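Local atomic coordinates of hypothetical nigD-like protein (PDB entry 3QWN), a protein that is of unknown function but, as a NigD-like protein, probably acts as an immunity protein (antitoxin). Residues M145-D150 with A162-P167; D169-A174 with F207-D212. All coordinates share one frame; numbering follows the deposited sequence.

Contact 1: residues M145-D150 with A162-P167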
loop_
_atom_site.group_PDB
_atom_site.type_symbol
_atom_site.label_atom_id
_atom_site.label_comp_id
_atom_site.label_asym_id
_atom_site.label_seq_id
_atom_site.Cartn_x
_atom_site.Cartn_y
_atom_site.Cartn_z
HETATM N N MSE A 145 -3.233 -11.267 8.207
HETATM C CA MSE A 145 -2.337 -10.911 7.110
HETATM C C MSE A 145 -0.896 -11.017 7.537
HETATM O O MSE A 145 -0.523 -10.521 8.592
HETATM C CB MSE A 145 -2.619 -9.499 6.611
HETATM C CG MSE A 145 -3.975 -9.334 5.982
HETATM SE SE MSE A 145 -4.086 -7.620 5.123
HETATM C CE MSE A 145 -5.968 -7.681 4.627
ATOM N N LEU A 146 -0.093 -11.691 6.737
ATOM C CA LEU A 146 1.337 -11.823 6.978
ATOM C C LEU A 146 2.051 -11.252 5.784
ATOM O O LEU A 146 1.730 -11.620 4.655
ATOM C CB LEU A 146 1.757 -13.282 7.231
ATOM C CG LEU A 146 3.272 -13.587 7.326
ATOM C CD1 LEU A 146 3.958 -12.805 8.490
ATOM C CD2 LEU A 146 3.493 -15.081 7.493
ATOM N N LEU A 147 3.000 -10.330 6.029
ATOM C CA LEU A 147 3.759 -9.746 4.948
ATOM C C LEU A 147 4.713 -10.781 4.332
ATOM O O LEU A 147 5.477 -11.447 5.047
ATOM C CB LEU A 147 4.554 -8.499 5.399
ATOM C CG LEU A 147 5.319 -7.772 4.290
ATOM C CD1 LEU A 147 4.388 -7.006 3.376
ATOM C CD2 LEU A 147 6.381 -6.897 4.850
ATOM N N TYR A 148 4.645 -10.892 3.004
ATOM C CA TYR A 148 5.563 -11.655 2.198
ATOM C C TYR A 148 6.585 -10.652 1.652
ATOM O O TYR A 148 6.195 -9.626 1.073
ATOM C CB TYR A 148 4.820 -12.393 1.070
ATOM C CG TYR A 148 5.724 -13.032 0.035
ATOM C CD1 TYR A 148 6.312 -12.270 -0.974
ATOM C CD2 TYR A 148 5.932 -14.407 0.016
ATOM C CE1 TYR A 148 7.161 -12.847 -1.917
ATOM C CE2 TYR A 148 6.737 -15.003 -0.955
ATOM C CZ TYR A 148 7.355 -14.217 -1.916
ATOM O OH TYR A 148 8.153 -14.782 -2.881
ATOM N N HIS A 149 7.876 -10.929 1.847
ATOM C CA HIS A 149 8.921 -10.076 1.313
ATOM C C HIS A 149 10.089 -10.932 0.875
ATOM O O HIS A 149 10.735 -11.578 1.702
ATOM C CB HIS A 149 9.367 -8.959 2.298
ATOM C CG HIS A 149 10.577 -8.189 1.831
ATOM N ND1 HIS A 149 11.584 -7.836 2.706
ATOM C CD2 HIS A 149 10.930 -7.789 0.575
ATOM C CE1 HIS A 149 12.497 -7.206 1.972
ATOM N NE2 HIS A 149 12.149 -7.167 0.683
ATOM N N ASP A 150 10.354 -10.927 -0.438
ATOM C CA ASP A 150 11.479 -11.620 -1.050
ATOM C C ASP A 150 12.468 -10.569 -1.540
ATOM O O ASP A 150 12.159 -9.828 -2.470
ATOM C CB ASP A 150 10.998 -12.525 -2.192
ATOM C CG ASP A 150 12.037 -13.435 -2.831
ATOM O OD1 ASP A 150 13.149 -13.580 -2.254
ATOM O OD2 ASP A 150 11.731 -14.020 -3.897
ATOM N N ALA A 162 9.527 1.642 1.067
ATOM C CA ALA A 162 8.627 0.923 0.172
ATOM C C ALA A 162 7.216 1.288 0.570
ATOM O O ALA A 162 6.948 1.558 1.738
ATOM C CB ALA A 162 8.864 -0.564 0.226
ATOM N N TYR A 163 6.335 1.358 -0.411
ATOM C CA TYR A 163 4.964 1.780 -0.197
ATOM C C TYR A 163 4.010 0.701 -0.660
ATOM O O TYR A 163 4.081 0.283 -1.802
ATOM C CB TYR A 163 4.719 3.106 -0.953
ATOM C CG TYR A 163 5.714 4.180 -0.571
ATOM C CD1 TYR A 163 5.526 4.966 0.567
ATOM C CD2 TYR A 163 6.864 4.399 -1.335
ATOM C CE1 TYR A 163 6.446 5.966 0.919
ATOM C CE2 TYR A 163 7.796 5.385 -0.982
ATOM C CZ TYR A 163 7.569 6.182 0.126
ATOM O OH TYR A 163 8.480 7.170 0.433
ATOM N N LEU A 164 3.122 0.253 0.238
ATOM C CA LEU A 164 2.111 -0.762 -0.045
ATOM C C LEU A 164 0.694 -0.233 0.226
ATOM O O LEU A 164 0.472 0.455 1.204
ATOM C CB LEU A 164 2.359 -2.019 0.830
ATOM C CG LEU A 164 3.320 -3.085 0.293
ATOM C CD1 LEU A 164 4.785 -2.621 0.335
ATOM C CD2 LEU A 164 3.188 -4.330 1.080
ATOM N N SER A 165 -0.259 -0.583 -0.629
ATOM C CA SER A 165 -1.673 -0.265 -0.464
ATOM C C SER A 165 -2.392 -1.563 -0.699
ATOM O O SER A 165 -2.479 -2.009 -1.846
ATOM C CB SER A 165 -2.124 0.830 -1.427
ATOM O OG SER A 165 -2.151 2.110 -0.821
ATOM N N VAL A 166 -2.747 -2.259 0.385
ATOM C CA VAL A 166 -3.410 -3.554 0.310
ATOM C C VAL A 166 -4.917 -3.338 0.047
ATOM O O VAL A 166 -5.602 -2.831 0.947
ATOM C CB VAL A 166 -3.181 -4.419 1.588
ATOM C CG1 VAL A 166 -3.751 -5.815 1.398
ATOM C CG2 VAL A 166 -1.708 -4.489 1.965
ATOM N N PRO A 167 -5.459 -3.749 -1.140
ATOM C CA PRO A 167 -6.918 -3.590 -1.390
ATOM C C PRO A 167 -7.783 -4.432 -0.453
ATOM O O PRO A 167 -7.480 -5.598 -0.231
ATOM C CB PRO A 167 -7.082 -4.043 -2.847
ATOM C CG PRO A 167 -5.906 -4.924 -3.107
ATOM C CD PRO A 167 -4.775 -4.366 -2.298
#
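Met145, present as selenomethionine, reaches from strand 142-150 to Val166 on strand 158-167, its SE lying 4.2 Å from Val166 CG1. With CG anti to the carbonyl carbon (chi1 -65°) and the chain extended beyond it (chi2 -170°), the selenium is carried into the space between two backbones whose CA atoms stand 10.1 Å apart at this pair; the terminal CE continues onward in the same extended line. A long, unbranched side chain suits such a span. The two side chains run antiparallel, side by side, and the CG1 methyl of Val166 is what touches the selenium.

The strands belong to different sheets, 145-150 to a mixed sheet and 162-167 to an antiparallel one, and the contact is the face-to-face packing expected of the beta sandwich that gives the C-terminal NigD-like domain its family name. All the touching residues are buried.

Two residues on, the CB of Leu147 does not point straight at 162-167, and it is the CD1 branch that closes the gap. Its CG is anti to the backbone N (chi1 -176°), and from there CD1 comes within 3.7 Å of Leu164 CD2. The two leucines meet at a slant through their end methyls; here the CA atoms are 10.4 Å apart, a gap that two branched chains bridge together. Phe128 and Ile130 of strand 127-133, neighbour of 142-150 in its sheet, widen the apolar layer by touching Leu164 and Val166 respectively. Met114 and Leu116 of strand 111-120 also pack against Leu164, while Phe185 and Tyr187 of strand 181-190 touch Leu147.

Contact 2: residues D169-A174 with F207-D212; sequences DKYADA and FEYVPD
Tyr171 and Tyr209 are brought together by two unlike first torsions. In Tyr171, CG lies anti to the carbonyl carbon (chi1 -56°), which leads the ring away from 207-212 but leaves CB facing it; in Tyr209, chi1 is 96°, well off a staggered value, and the ring swings toward the loop. The contact joins the 3-10 turn 169-171, which follows strand 158-167, to the end of strand 196-209, an outermost strand of the mixed sheet in the C-terminal beta sandwich.

The two tyrosine side chains cross at about a right angle. Tyr209 OH comes to the edge of the Tyr171 ring, near its plane, 3.8 Å from Tyr171 CB and 4.1 Å from Tyr171 CD2: a packing contact, in which a long aromatic spans the distance from strand to loop. The hydroxyl of Tyr171 has its own partner, Glu132 OE2, which also forms a salt bridge with Lys170 NZ. One carboxylate oxygen thus ties down both side chains, and Lys170 CG lies over the centre of one face of the Tyr171 ring, 3.6 Å above its plane. Ile181 touches both tyrosines from strand 181-190.

Beyond the strand, Pro211 is the centre of an inverse gamma turn, closed by a weak hydrogen bond from Asp212 N to Val210 O, a conformation that suits the restricted phi of proline. Pro211 CD also rests above one face of the Tyr209 ring, offset toward its rim. The compact methyl of Ala172 lets the loop approach the proline closely, with their CA atoms 5.3 Å apart, and Ala172 CB meets Pro211 CB at 3.8 Å.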
loop_
_atom_site.group_PDB
_atom_site.type_symbol
_atom_site.label_atom_id
_atom_site.label_comp_id
_atom_site.label_asym_id
_atom_site.label_seq_id
_atom_site.Cartn_x
_atom_site.Cartn_y
_atom_site.Cartn_z
ATOM N N ASP A 169 -11.371 -4.542 -0.786
ATOM C CA ASP A 169 -12.670 -4.675 -1.461
ATOM C C ASP A 169 -13.242 -6.098 -1.374
ATOM O O ASP A 169 -14.466 -6.246 -1.269
ATOM C CB ASP A 169 -12.553 -4.229 -2.929
ATOM C CG ASP A 169 -11.950 -2.842 -3.082
ATOM O OD1 ASP A 169 -12.515 -1.876 -2.514
ATOM O OD2 ASP A 169 -10.871 -2.729 -3.700
ATOM N N LYS A 170 -12.366 -7.127 -1.351
ATOM C CA LYS A 170 -12.751 -8.541 -1.283
ATOM C C LYS A 170 -13.434 -8.932 0.043
ATOM O O LYS A 170 -13.999 -10.027 0.139
ATOM C CB LYS A 170 -11.537 -9.461 -1.547
ATOM C CG LYS A 170 -10.452 -9.524 -0.461
ATOM C CD LYS A 170 -9.403 -10.609 -0.752
ATOM C CE LYS A 170 -9.946 -11.985 -0.457
ATOM N NZ LYS A 170 -8.968 -13.054 -0.791
ATOM N N TYR A 171 -13.383 -8.060 1.047
ATOM C CA TYR A 171 -13.955 -8.338 2.371
ATOM C C TYR A 171 -15.349 -7.725 2.524
ATOM O O TYR A 171 -16.096 -8.112 3.429
ATOM C CB TYR A 171 -12.997 -7.852 3.481
ATOM C CG TYR A 171 -11.615 -8.462 3.356
ATOM C CD1 TYR A 171 -11.432 -9.843 3.410
ATOM C CD2 TYR A 171 -10.500 -7.666 3.115
ATOM C CE1 TYR A 171 -10.170 -10.415 3.244
ATOM C CE2 TYR A 171 -9.231 -8.225 2.956
ATOM C CZ TYR A 171 -9.072 -9.600 3.015
ATOM O OH TYR A 171 -7.827 -10.158 2.876
ATOM N N ALA A 172 -15.707 -6.795 1.620
ATOM C CA ALA A 172 -17.018 -6.158 1.602
ATOM C C ALA A 172 -18.064 -7.141 1.088
ATOM O O ALA A 172 -17.848 -7.802 0.063
ATOM C CB ALA A 172 -16.982 -4.909 0.731
ATOM N N ASP A 173 -19.173 -7.277 1.841
ATOM C CA ASP A 173 -20.288 -8.150 1.481
ATOM C C ASP A 173 -21.551 -7.295 1.357
ATOM O O ASP A 173 -22.042 -6.750 2.352
ATOM C CB ASP A 173 -20.460 -9.301 2.496
ATOM C CG ASP A 173 -21.320 -10.470 2.031
ATOM O OD1 ASP A 173 -21.888 -10.395 0.911
ATOM O OD2 ASP A 173 -21.418 -11.463 2.779
ATOM N N ALA A 174 -22.034 -7.137 0.111
ATOM C CA ALA A 174 -23.221 -6.350 -0.227
ATOM C C ALA A 174 -24.494 -6.918 0.430
ATOM O O ALA A 174 -25.361 -6.139 0.835
ATOM C CB ALA A 174 -23.393 -6.293 -1.738
ATOM N N PHE A 207 -6.675 -3.724 13.204
ATOM C CA PHE A 207 -7.335 -2.590 12.539
ATOM C C PHE A 207 -8.811 -2.928 12.281
ATOM O O PHE A 207 -9.118 -3.836 11.503
ATOM C CB PHE A 207 -6.615 -2.187 11.232
ATOM C CG PHE A 207 -5.110 -2.010 11.320
ATOM C CD1 PHE A 207 -4.554 -0.789 11.671
ATOM C CD2 PHE A 207 -4.249 -3.051 11.001
ATOM C CE1 PHE A 207 -3.164 -0.628 11.735
ATOM C CE2 PHE A 207 -2.866 -2.892 11.095
ATOM C CZ PHE A 207 -2.333 -1.685 11.465
ATOM N N GLU A 208 -9.721 -2.232 12.976
ATOM C CA GLU A 208 -11.161 -2.458 12.841
ATOM C C GLU A 208 -11.768 -1.482 11.856
ATOM O O GLU A 208 -11.471 -0.285 11.879
ATOM C CB GLU A 208 -11.859 -2.352 14.188
ATOM C CG GLU A 208 -13.040 -3.293 14.308
ATOM C CD GLU A 208 -13.816 -3.157 15.599
ATOM O OE1 GLU A 208 -13.293 -3.577 16.655
ATOM O OE2 GLU A 208 -14.944 -2.617 15.554
ATOM N N TYR A 209 -12.607 -1.997 10.972
ATOM C CA TYR A 209 -13.251 -1.170 9.960
ATOM C C TYR A 209 -14.541 -1.833 9.445
ATOM O O TYR A 209 -14.692 -3.059 9.514
ATOM C CB TYR A 209 -12.260 -0.856 8.820
ATOM C CG TYR A 209 -12.328 -1.757 7.615
ATOM C CD1 TYR A 209 -11.870 -3.066 7.671
ATOM C CD2 TYR A 209 -12.758 -1.271 6.386
ATOM C CE1 TYR A 209 -11.923 -3.900 6.551
ATOM C CE2 TYR A 209 -12.793 -2.085 5.255
ATOM C CZ TYR A 209 -12.392 -3.406 5.343
ATOM O OH TYR A 209 -12.459 -4.207 4.220
ATOM N N VAL A 210 -15.477 -1.002 8.969
ATOM C CA VAL A 210 -16.750 -1.440 8.402
ATOM C C VAL A 210 -16.709 -1.096 6.904
ATOM O O VAL A 210 -16.764 0.093 6.565
ATOM C CB VAL A 210 -17.968 -0.822 9.136
ATOM C CG1 VAL A 210 -19.277 -1.257 8.486
ATOM C CG2 VAL A 210 -17.967 -1.188 10.614
ATOM N N PRO A 211 -16.553 -2.095 5.995
ATOM C CA PRO A 211 -16.469 -1.766 4.557
ATOM C C PRO A 211 -17.816 -1.292 3.972
ATOM O O PRO A 211 -18.551 -2.078 3.360
ATOM C CB PRO A 211 -15.972 -3.069 3.912
ATOM C CG PRO A 211 -16.369 -4.136 4.852
ATOM C CD PRO A 211 -16.424 -3.549 6.233
ATOM N N ASP A 212 -18.136 0.008 4.171
ATOM C CA ASP A 212 -19.368 0.646 3.681
ATOM C C ASP A 212 -19.117 2.127 3.344
ATOM O O ASP A 212 -17.977 2.597 3.368
ATOM C CB ASP A 212 -20.528 0.515 4.707
ATOM C CG ASP A 212 -21.171 -0.866 4.854
ATOM O OD1 ASP A 212 -21.419 -1.525 3.821
ATOM O OD2 ASP A 212 -21.524 -1.236 5.991
#

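Contact 1 is wholly buried and contact 2 only partly so; their centres lie about 7 Å and about 17 Å, respectively, from the centre of the chain. The two centres are about 18 Å apart, yet the contacts meet where Met145 CE packs 3.6 Å from Tyr171 OH. Different atoms of the selenomethionine serve the two: SE meets Val166, and the terminal CE meets the hydroxyl of Tyr171. Along the chain the two follow in series, with 162-167 leading through Leu168 directly into 169-174. Leu168 itself touches Met145 and Tyr209, joining one residue of each contact, and strands 142-150 and 196-209 belong to the same mixed sheet.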